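Local coordinates for protein purine nucleoside phosphorylase (Schistosoma mansoni, PDB 6AXA) that catalyses the reversible phosphorolysis of purine nucleosides such as inosine and guanosine, releasing the free base and ribose 1-phosphate, probably for purine salvage, at residues A[115-120]-A[221-226]; A[132-137]-A[192-197]; A[242-247]-A[263-268]. One frame throughout, in Å; residues are numbered along the deposited sequence.

Interaction 1 (A[115-120]-A[221-226]). With D4Y ((3S)-5-fluoro-3-hydroxy-1,3-dihydro-2H-indol-2-one), chain J; DMS (dimethyl sulfoxide), chain E.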
loop_
_atom_site.group_PDB
_atom_site.type_symbol
_atom_site.label_atom_id
_atom_site.label_comp_id
_atom_site.label_asym_id
_atom_site.label_seq_id
_atom_site.Cartn_x
_atom_site.Cartn_y
_atom_site.Cartn_z
ATOM N N ILE A 115 10.441 -21.374 9.241
ATOM C CA ILE A 115 10.249 -20.831 7.891
ATOM C C ILE A 115 11.595 -20.534 7.208
ATOM O O ILE A 115 12.506 -19.988 7.837
ATOM C CB ILE A 115 9.401 -19.544 7.964
ATOM C CG1 ILE A 115 8.073 -19.755 8.699
ATOM C CG2 ILE A 115 9.108 -19.033 6.547
ATOM C CD1 ILE A 115 7.322 -18.414 8.978
ATOM N N THR A 116 11.742 -20.920 5.922
ATOM C CA THR A 116 12.854 -20.426 5.103
ATOM C C THR A 116 12.315 -19.680 3.879
ATOM O O THR A 116 11.175 -19.903 3.440
ATOM C CB THR A 116 13.815 -21.529 4.641
ATOM O OG1 THR A 116 13.125 -22.516 3.846
ATOM C CG2 THR A 116 14.461 -22.205 5.856
ATOM N N ASN A 117 13.158 -18.795 3.330
ATOM C CA ASN A 117 12.831 -18.066 2.098
ATOM C C ASN A 117 14.117 -17.691 1.358
ATOM O O ASN A 117 15.223 -17.786 1.907
ATOM C CB ASN A 117 11.981 -16.801 2.388
ATOM C CG ASN A 117 12.687 -15.762 3.232
ATOM O OD1 ASN A 117 13.735 -15.224 2.864
ATOM N ND2 ASN A 117 12.094 -15.432 4.388
ATOM N N LEU A 118 13.954 -17.294 0.093
ATOM C CA LEU A 118 15.001 -16.649 -0.707
ATOM C C LEU A 118 14.788 -15.135 -0.716
ATOM O O LEU A 118 13.647 -14.658 -0.827
ATOM C CB LEU A 118 14.991 -17.209 -2.121
ATOM C CG LEU A 118 15.633 -18.602 -2.281
ATOM C CD1 LEU A 118 14.970 -19.320 -3.411
ATOM C CD2 LEU A 118 17.077 -18.409 -2.579
ATOM N N ALA A 119 15.873 -14.369 -0.563
ATOM C CA ALA A 119 15.773 -12.911 -0.440
ATOM C C ALA A 119 16.943 -12.199 -1.114
ATOM O O ALA A 119 17.993 -12.791 -1.355
ATOM C CB ALA A 119 15.714 -12.489 1.033
ATOM N N GLY A 120 16.742 -10.908 -1.406
ATOM C CA GLY A 120 17.825 -10.036 -1.869
ATOM C C GLY A 120 18.523 -9.335 -0.711
ATOM O O GLY A 120 17.894 -8.947 0.283
ATOM N N MET A 221 9.348 -11.415 -0.795
ATOM C CA MET A 221 7.925 -11.368 -1.130
ATOM C C MET A 221 7.056 -12.354 -0.345
ATOM O O MET A 221 5.944 -12.667 -0.788
ATOM C CB MET A 221 7.730 -11.634 -2.637
ATOM C CG MET A 221 8.494 -10.730 -3.555
ATOM S SD MET A 221 8.412 -11.351 -5.291
ATOM C CE MET A 221 9.782 -10.438 -6.026
ATOM N N SER A 222 7.527 -12.872 0.784
ATOM C CA SER A 222 6.766 -13.867 1.550
ATOM C C SER A 222 6.972 -13.615 3.040
ATOM O O SER A 222 7.415 -12.536 3.466
ATOM C CB SER A 222 7.203 -15.285 1.163
ATOM O OG SER A 222 8.501 -15.519 1.680
ATOM N N THR A 223 6.602 -14.638 3.853
ATOM C CA THR A 223 7.011 -14.812 5.250
ATOM C C THR A 223 6.284 -13.895 6.245
ATOM O O THR A 223 5.674 -14.394 7.202
ATOM C CB THR A 223 8.534 -14.667 5.347
ATOM O OG1 THR A 223 9.137 -15.723 4.572
ATOM C CG2 THR A 223 9.019 -14.814 6.785
ATOM N N VAL A 224 6.308 -12.579 6.047
ATOM C CA VAL A 224 5.621 -11.662 6.986
ATOM C C VAL A 224 4.132 -11.983 7.151
ATOM O O VAL A 224 3.633 -11.930 8.302
ATOM C CB VAL A 224 5.895 -10.203 6.581
ATOM C CG1 VAL A 224 5.036 -9.198 7.325
ATOM C CG2 VAL A 224 7.367 -9.874 6.808
ATOM N N PRO A 225 3.354 -12.317 6.102
ATOM C CA PRO A 225 1.930 -12.677 6.371
ATOM C C PRO A 225 1.781 -13.869 7.310
ATOM O O PRO A 225 0.972 -13.797 8.279
ATOM C CB PRO A 225 1.351 -12.932 4.971
ATOM C CG PRO A 225 2.240 -12.038 4.059
ATOM C CD PRO A 225 3.631 -12.210 4.648
ATOM N N GLU A 226 2.552 -14.954 7.093
ATOM C CA GLU A 226 2.455 -16.130 7.962
ATOM C C GLU A 226 2.922 -15.821 9.377
ATOM O O GLU A 226 2.379 -16.367 10.351
ATOM C CB GLU A 226 3.289 -17.304 7.409
ATOM C CG GLU A 226 3.042 -17.736 6.013
ATOM C CD GLU A 226 3.894 -16.969 4.994
ATOM O OE1 GLU A 226 3.530 -15.856 4.742
ATOM O OE2 GLU A 226 4.930 -17.487 4.460
HETATM C C7 D4Y J . 13.923 -11.739 -3.747
HETATM C C4 D4Y J . 16.437 -11.961 -4.822
HETATM C C5 D4Y J . 15.810 -13.063 -4.297
HETATM C C6 D4Y J . 14.553 -12.973 -3.738
HETATM C C3 D4Y J . 15.821 -10.714 -4.798
HETATM C C2 D4Y J . 14.563 -10.632 -4.248
HETATM C C1 D4Y J . 12.579 -9.838 -3.556
HETATM F F D4Y J . 16.428 -14.259 -4.320
HETATM C C D4Y J . 12.675 -11.284 -3.066
HETATM O O D4Y J . 11.539 -12.111 -3.208
HETATM N N D4Y J . 13.773 -9.539 -4.098
HETATM O O1 D4Y J . 11.648 -9.045 -3.332
HETATM S S DMS E . 10.136 -17.873 -1.083
HETATM O O DMS E . 11.564 -18.283 -1.028
HETATM C C1 DMS E . 9.892 -16.143 -0.672
HETATM C C2 DMS E . 9.735 -17.849 -2.820
HETATM O O HOH W 1 11.362 -14.078 0.475
#

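Interaction 2 (A[132-137]-A[192-197]). With D4Y ((3S)-5-fluoro-3-hydroxy-1,3-dihydro-2H-indol-2-one), chain J.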
loop_
_atom_site.group_PDB
_atom_site.type_symbol
_atom_site.label_atom_id
_atom_site.label_comp_id
_atom_site.label_asym_id
_atom_site.label_seq_id
_atom_site.Cartn_x
_atom_site.Cartn_y
_atom_site.Cartn_z
ATOM N N VAL A 132 20.523 -15.316 6.768
ATOM C CA VAL A 132 20.123 -14.247 7.700
ATOM C C VAL A 132 19.008 -14.749 8.646
ATOM O O VAL A 132 17.901 -15.075 8.199
ATOM C CB VAL A 132 19.686 -12.983 6.939
ATOM C CG1 VAL A 132 19.239 -11.918 7.891
ATOM C CG2 VAL A 132 20.880 -12.500 6.099
ATOM N N LEU A 133 19.316 -14.796 9.955
ATOM C CA LEU A 133 18.303 -15.008 10.988
ATOM C C LEU A 133 17.454 -13.742 11.106
ATOM O O LEU A 133 17.981 -12.664 11.403
ATOM C CB LEU A 133 18.985 -15.364 12.319
ATOM C CG LEU A 133 20.070 -16.460 12.300
ATOM C CD1 LEU A 133 20.676 -16.628 13.690
ATOM C CD2 LEU A 133 19.453 -17.777 11.814
ATOM N N ILE A 134 16.148 -13.834 10.832
ATOM C CA ILE A 134 15.323 -12.617 10.823
ATOM C C ILE A 134 14.997 -12.218 12.272
ATOM O O ILE A 134 14.507 -13.030 13.059
ATOM C CB ILE A 134 14.049 -12.823 9.984
ATOM C CG1 ILE A 134 14.434 -13.101 8.517
ATOM C CG2 ILE A 134 13.153 -11.578 10.046
ATOM C CD1 ILE A 134 13.287 -13.493 7.608
ATOM N N LYS A 135 15.272 -10.959 12.646
ATOM C CA LYS A 135 15.016 -10.490 14.012
ATOM C C LYS A 135 13.910 -9.446 14.103
ATOM O O LYS A 135 13.552 -9.033 15.218
ATOM C CB LYS A 135 16.289 -9.915 14.625
ATOM C CG LYS A 135 16.782 -8.672 13.972
ATOM C CD LYS A 135 18.130 -8.266 14.637
ATOM C CE LYS A 135 18.596 -6.902 14.152
ATOM N NZ LYS A 135 17.795 -5.792 14.759
ATOM N N GLY A 136 13.372 -9.020 12.972
ATOM C CA GLY A 136 12.321 -8.018 12.882
ATOM C C GLY A 136 12.000 -7.771 11.428
ATOM O O GLY A 136 12.653 -8.324 10.518
ATOM N N HIS A 137 10.942 -6.967 11.193
ATOM C CA HIS A 137 10.522 -6.725 9.805
ATOM C C HIS A 137 9.976 -5.314 9.591
ATOM O O HIS A 137 9.601 -4.605 10.531
ATOM C CB HIS A 137 9.495 -7.768 9.305
ATOM C CG HIS A 137 8.168 -7.770 10.017
ATOM N ND1 HIS A 137 7.621 -8.926 10.542
ATOM C CD2 HIS A 137 7.232 -6.804 10.175
ATOM C CE1 HIS A 137 6.434 -8.651 11.059
ATOM N NE2 HIS A 137 6.175 -7.375 10.849
ATOM N N GLY A 192 19.266 -9.930 10.848
ATOM C CA GLY A 192 18.830 -8.729 10.157
ATOM C C GLY A 192 17.324 -8.542 10.058
ATOM O O GLY A 192 16.522 -9.398 10.456
ATOM N N VAL A 193 16.972 -7.359 9.551
ATOM C CA VAL A 193 15.580 -6.892 9.372
ATOM C C VAL A 193 15.105 -7.192 7.946
ATOM O O VAL A 193 15.760 -6.809 6.965
ATOM C CB VAL A 193 15.482 -5.378 9.667
ATOM C CG1 VAL A 193 14.061 -4.821 9.364
ATOM C CG2 VAL A 193 15.892 -5.072 11.128
ATOM N N TYR A 194 13.938 -7.833 7.827
ATOM C CA TYR A 194 13.349 -8.244 6.548
ATOM C C TYR A 194 12.301 -7.246 6.083
ATOM O O TYR A 194 11.320 -6.983 6.804
ATOM C CB TYR A 194 12.700 -9.609 6.718
ATOM C CG TYR A 194 12.037 -10.267 5.496
ATOM C CD1 TYR A 194 12.692 -11.287 4.785
ATOM C CD2 TYR A 194 10.750 -9.964 5.125
ATOM C CE1 TYR A 194 12.077 -11.943 3.693
ATOM C CE2 TYR A 194 10.110 -10.617 4.032
ATOM C CZ TYR A 194 10.767 -11.605 3.329
ATOM O OH TYR A 194 10.177 -12.280 2.268
ATOM N N ALA A 195 12.487 -6.710 4.876
ATOM C CA ALA A 195 11.475 -5.853 4.226
ATOM C C ALA A 195 10.555 -6.699 3.361
ATOM O O ALA A 195 11.026 -7.420 2.483
ATOM C CB ALA A 195 12.133 -4.804 3.330
ATOM N N PHE A 196 9.239 -6.554 3.552
ATOM C CA PHE A 196 8.235 -7.273 2.754
ATOM C C PHE A 196 7.900 -6.407 1.545
ATOM O O PHE A 196 7.254 -5.367 1.687
ATOM C CB PHE A 196 7.013 -7.576 3.632
ATOM C CG PHE A 196 5.877 -8.332 2.948
ATOM C CD1 PHE A 196 6.078 -9.047 1.785
ATOM C CD2 PHE A 196 4.561 -8.293 3.495
ATOM C CE1 PHE A 196 5.017 -9.757 1.174
ATOM C CE2 PHE A 196 3.515 -8.961 2.880
ATOM C CZ PHE A 196 3.720 -9.688 1.710
ATOM N N ASN A 197 8.393 -6.819 0.367
ATOM C CA ASN A 197 7.983 -6.305 -0.951
ATOM C C ASN A 197 6.814 -7.151 -1.448
ATOM O O ASN A 197 6.975 -8.338 -1.723
ATOM C CB ASN A 197 9.190 -6.416 -1.903
ATOM C CG ASN A 197 8.862 -6.208 -3.373
ATOM O OD1 ASN A 197 7.928 -5.485 -3.772
ATOM N ND2 ASN A 197 9.700 -6.847 -4.222
HETATM C C7 D4Y J . 13.923 -11.739 -3.747
HETATM C C4 D4Y J . 16.437 -11.961 -4.822
HETATM C C5 D4Y J . 15.810 -13.063 -4.297
HETATM C C6 D4Y J . 14.553 -12.973 -3.738
HETATM C C3 D4Y J . 15.821 -10.714 -4.798
HETATM C C2 D4Y J . 14.563 -10.632 -4.248
HETATM C C1 D4Y J . 12.579 -9.838 -3.556
HETATM F F D4Y J . 16.428 -14.259 -4.320
HETATM C C D4Y J . 12.675 -11.284 -3.066
HETATM O O D4Y J . 11.539 -12.111 -3.208
HETATM N N D4Y J . 13.773 -9.539 -4.098
HETATM O O1 D4Y J . 11.648 -9.045 -3.332
#

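Interaction 3 (A[242-247]-A[263-268]). With D4Y ((3S)-5-fluoro-3-hydroxy-1,3-dihydro-2H-indol-2-one), chain J.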
loop_
_atom_site.group_PDB
_atom_site.type_symbol
_atom_site.label_atom_id
_atom_site.label_comp_id
_atom_site.label_asym_id
_atom_site.label_seq_id
_atom_site.Cartn_x
_atom_site.Cartn_y
_atom_site.Cartn_z
ATOM N N LEU A 242 17.850 -17.091 2.820
ATOM C CA LEU A 242 19.030 -17.383 2.003
ATOM C C LEU A 242 19.201 -16.257 0.978
ATOM O O LEU A 242 18.263 -15.958 0.222
ATOM C CB LEU A 242 18.887 -18.727 1.285
ATOM C CG LEU A 242 19.912 -19.053 0.181
ATOM C CD1 LEU A 242 21.362 -19.075 0.695
ATOM C CD2 LEU A 242 19.649 -20.449 -0.454
ATOM N N ILE A 243 20.364 -15.604 0.990
ATOM C CA ILE A 243 20.625 -14.408 0.187
ATOM C C ILE A 243 21.097 -14.828 -1.212
ATOM O O ILE A 243 22.064 -15.580 -1.362
ATOM C CB ILE A 243 21.672 -13.513 0.883
ATOM C CG1 ILE A 243 21.236 -13.105 2.294
ATOM C CG2 ILE A 243 22.027 -12.282 0.031
ATOM C CD1 ILE A 243 19.839 -12.435 2.358
ATOM N N ALA A 244 20.388 -14.372 -2.254
ATOM C CA ALA A 244 20.776 -14.734 -3.619
ATOM C C ALA A 244 21.749 -13.744 -4.261
ATOM O O ALA A 244 22.481 -14.130 -5.174
ATOM C CB ALA A 244 19.518 -14.853 -4.489
ATOM N N ASN A 245 21.806 -12.504 -3.771
ATOM C CA ASN A 245 22.548 -11.421 -4.410
ATOM C C ASN A 245 22.605 -10.245 -3.450
ATOM O O ASN A 245 21.864 -10.209 -2.463
ATOM C CB ASN A 245 21.869 -11.005 -5.723
ATOM C CG ASN A 245 20.510 -10.328 -5.511
ATOM O OD1 ASN A 245 19.603 -10.887 -4.880
ATOM N ND2 ASN A 245 20.358 -9.102 -6.046
ATOM N N ASN A 246 23.413 -9.216 -3.801
ATOM C CA ASN A 246 23.323 -7.921 -3.119
ATOM C C ASN A 246 22.807 -6.869 -4.117
ATOM O O ASN A 246 23.527 -6.498 -5.057
ATOM C CB ASN A 246 24.683 -7.519 -2.538
ATOM C CG ASN A 246 24.577 -6.299 -1.666
ATOM O OD1 ASN A 246 24.300 -5.205 -2.162
ATOM N ND2 ASN A 246 24.728 -6.481 -0.342
ATOM N N SER A 247 21.574 -6.401 -3.907
ATOM C CA SER A 247 20.899 -5.491 -4.839
ATOM C C SER A 247 21.551 -4.126 -4.897
ATOM O O SER A 247 21.451 -3.444 -5.924
ATOM C CB SER A 247 19.408 -5.310 -4.448
ATOM O OG SER A 247 18.782 -6.569 -4.449
ATOM N N LEU A 263 17.424 -19.566 -8.369
ATOM C CA LEU A 263 17.293 -21.001 -8.122
ATOM C C LEU A 263 18.649 -21.693 -8.129
ATOM O O LEU A 263 18.818 -22.712 -7.454
ATOM C CB LEU A 263 16.391 -21.662 -9.166
ATOM C CG LEU A 263 14.875 -21.381 -9.035
ATOM C CD1 LEU A 263 14.057 -22.251 -9.983
ATOM C CD2 LEU A 263 14.376 -21.572 -7.617
ATOM N N ALA A 264 19.624 -21.155 -8.860
ATOM C CA ALA A 264 20.962 -21.755 -8.831
ATOM C C ALA A 264 21.650 -21.560 -7.480
ATOM O O ALA A 264 22.386 -22.450 -7.023
ATOM C CB ALA A 264 21.809 -21.169 -9.952
ATOM N N VAL A 265 21.432 -20.413 -6.821
ATOM C CA VAL A 265 21.941 -20.254 -5.454
ATOM C C VAL A 265 21.237 -21.221 -4.499
ATOM O O VAL A 265 21.867 -21.795 -3.601
ATOM C CB VAL A 265 21.785 -18.804 -4.949
ATOM C CG1 VAL A 265 22.290 -18.692 -3.511
ATOM C CG2 VAL A 265 22.547 -17.830 -5.848
ATOM N N ALA A 266 19.911 -21.387 -4.652
ATOM C CA ALA A 266 19.198 -22.327 -3.792
ATOM C C ALA A 266 19.774 -23.725 -3.921
ATOM O O ALA A 266 19.941 -24.428 -2.922
ATOM C CB ALA A 266 17.711 -22.343 -4.133
ATOM N N GLU A 267 20.059 -24.158 -5.145
ATOM C CA GLU A 267 20.623 -25.489 -5.336
ATOM C C GLU A 267 21.971 -25.627 -4.638
ATOM O O GLU A 267 22.312 -26.709 -4.140
ATOM C CB GLU A 267 20.764 -25.777 -6.833
ATOM C CG GLU A 267 21.404 -27.111 -7.159
ATOM C CD GLU A 267 20.717 -28.266 -6.462
ATOM O OE1 GLU A 267 19.507 -28.150 -6.150
ATOM O OE2 GLU A 267 21.394 -29.286 -6.213
ATOM N N LYS A 268 22.763 -24.550 -4.616
ATOM C CA LYS A 268 24.108 -24.625 -4.051
ATOM C C LYS A 268 24.093 -24.747 -2.530
ATOM O O LYS A 268 25.013 -25.355 -1.964
ATOM C CB LYS A 268 24.919 -23.398 -4.474
HETATM C C7 D4Y J . 13.923 -11.739 -3.747
HETATM C C4 D4Y J . 16.437 -11.961 -4.822
HETATM C C5 D4Y J . 15.810 -13.063 -4.297
HETATM C C6 D4Y J . 14.553 -12.973 -3.738
HETATM C C3 D4Y J . 15.821 -10.714 -4.798
HETATM C C2 D4Y J . 14.563 -10.632 -4.248
HETATM C C1 D4Y J . 12.579 -9.838 -3.556
HETATM F F D4Y J . 16.428 -14.259 -4.320
HETATM C C D4Y J . 12.675 -11.284 -3.066
HETATM O O D4Y J . 11.539 -12.111 -3.208
HETATM N N D4Y J . 13.773 -9.539 -4.098
HETATM O O1 D4Y J . 11.648 -9.045 -3.332
#

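Interaction 1 (A[115-120]-A[221-226])
In the active-site region of this nucleoside phosphorylase, strand 112-121 of the central sheet meets the start of helix 224-232 through Asn-117 and Thr-223. Asn-117 ND2 donates to Thr-223 OG1 at 3.0 Å; the bond is bent to 143° at the hydrogen, and the hydroxyl lies 25° off the amide plane. The other end of the amide, OD1, bonds to Ser-241 on the adjoining strand 236-246, so both ends of the buried group are held and its rotation is fixed. The two side chains cross at about a right angle. Consistent with the phosphorylase fold, the C-terminal end of strand 112-121 and the loop before the helix line the ligand pocket: the bound fluoro-hydroxyindolinone D4Y lies against Ala-119, Gly-120 and Met-221, the closest approach there being Met-221 N to D4Y O at 3.3 Å. Two residues before Asn-117, Ile-115, a beta-branched residue at home in a buried strand, lays CG2 3.9 Å from Thr-223 OG1. Its CD1 reaches Glu-226 CB at 4.5 Å, beyond which the Glu-226 carboxylate forms a salt bridge with Arg-86.

Interaction 2 (A[132-137]-A[192-197])
Gly-192 gives and receives a backbone hydrogen bond with strand 131-139: its N donates to Leu-133 O at 3.1 Å, and its O accepts from Lys-135 N at 3.0 Å. A third bond, Tyr-194 N to Gly-136 O, is nearly straight at 171°. This is parallel pairing within the mixed central sheet of the phosphorylase fold, with Gly-192 bonding on both sides of Ile-134; the short segment axes diverge by 44°. The register then slips by one: Ile-134 pairs with Gly-192 but His-137 with Tyr-194, the extra residue of 131-139 falling at Lys-135 and Gly-136.

Gly-192, with no side chain, lets Val-132 CG1 lie against its backbone, 3.6 Å from N. Val-193 turns to the other face of the sheet from Ile-134 and Tyr-194, and its CG1 comes 4.0 Å from His-137 CA. Lys-135, long enough to keep its ammonium near solvent, is exposed, its CG 3.6 Å from Gly-192 O. The imidazole of His-137 leads away from the pair to Tyr-168, and the Tyr-194 hydroxyl accepts from Ser-222 N. Just past the strand end, at the ligand site, Asn-197 ND2 donates to D4Y O1 at 3.1 Å. Tyr-194 CG is anti to the backbone N (chi1 -179°), which carries the ring to the side of Ile-134, whose CD1 approaches obliquely, 3.6 Å from CD1 of the tyrosine.

Interaction 3 (A[242-247]-A[263-268])
Val-265, Leu-242 and Ala-244 carry this contact, in which helix 259-283 packs against strand 236-246 of the central sheet. The short segments run at 137° to each other, with axes 8.3 Å apart at closest approach. Val-265 points toward the strand and spreads its two methyls over successive peptides: CG1 lies 3.8 Å from Ile-243 O, and CG2 lies at the same distance from Ala-244 O. A beta-branched side chain does this well, because the fork at CB presents two methyls side by side, one to each carbonyl. Chi1 of 178°, with CG1 anti to the backbone N, turns both of them onto the strand.

Leu-242 supplies the bulk on the strand side. Its CD2 comes 3.9 Å from Ala-266 CA, close to the helix backbone because alanine has only a methyl there, while CD1 faces Val-265 CG1 at 4.3 Å. Leu-118 and Leu-37 touch both Leu-242 and Ala-266, extending this apolar patch. Ala-244 is small enough to serve two neighbours: its CB is 4.5 Å from Val-265 CG2. On the ligand side, Ala-244 CB lies 3.2 Å from D4Y F, the fluorine of the bound indolinone. Its carbonyl oxygen is also bonded to Ser-128 OG.

Between helix and strand the contact is held by van der Waals and hydrophobic forces alone, so it depends on the fit of shapes rather than on directed bonds.

All three contacts are largely buried and reach the same mixed sheet, and each also touches D4Y. Interaction 1, nearest the centre of the chain, joins a strand to a helix start through a side-chain amide and hydroxyl. Interaction 2, nested along the chain inside the loop closed by interaction 1, is strand pairing by backbone bonds; the two meet where the Tyr-194 hydroxyl reaches the backbone of Ser-222. Interaction 3, farthest out at about 16 Å from the chain centre, is apolar, with a partly exposed valine and exposed helix residues beside it. Strand 236-246 neighbours 112-121, and backbone bonds of Leu-242 to Asn-117 and Ala-119 tie interaction 3 to interaction 1; Val-132 touching Ile-243 links it to interaction 2.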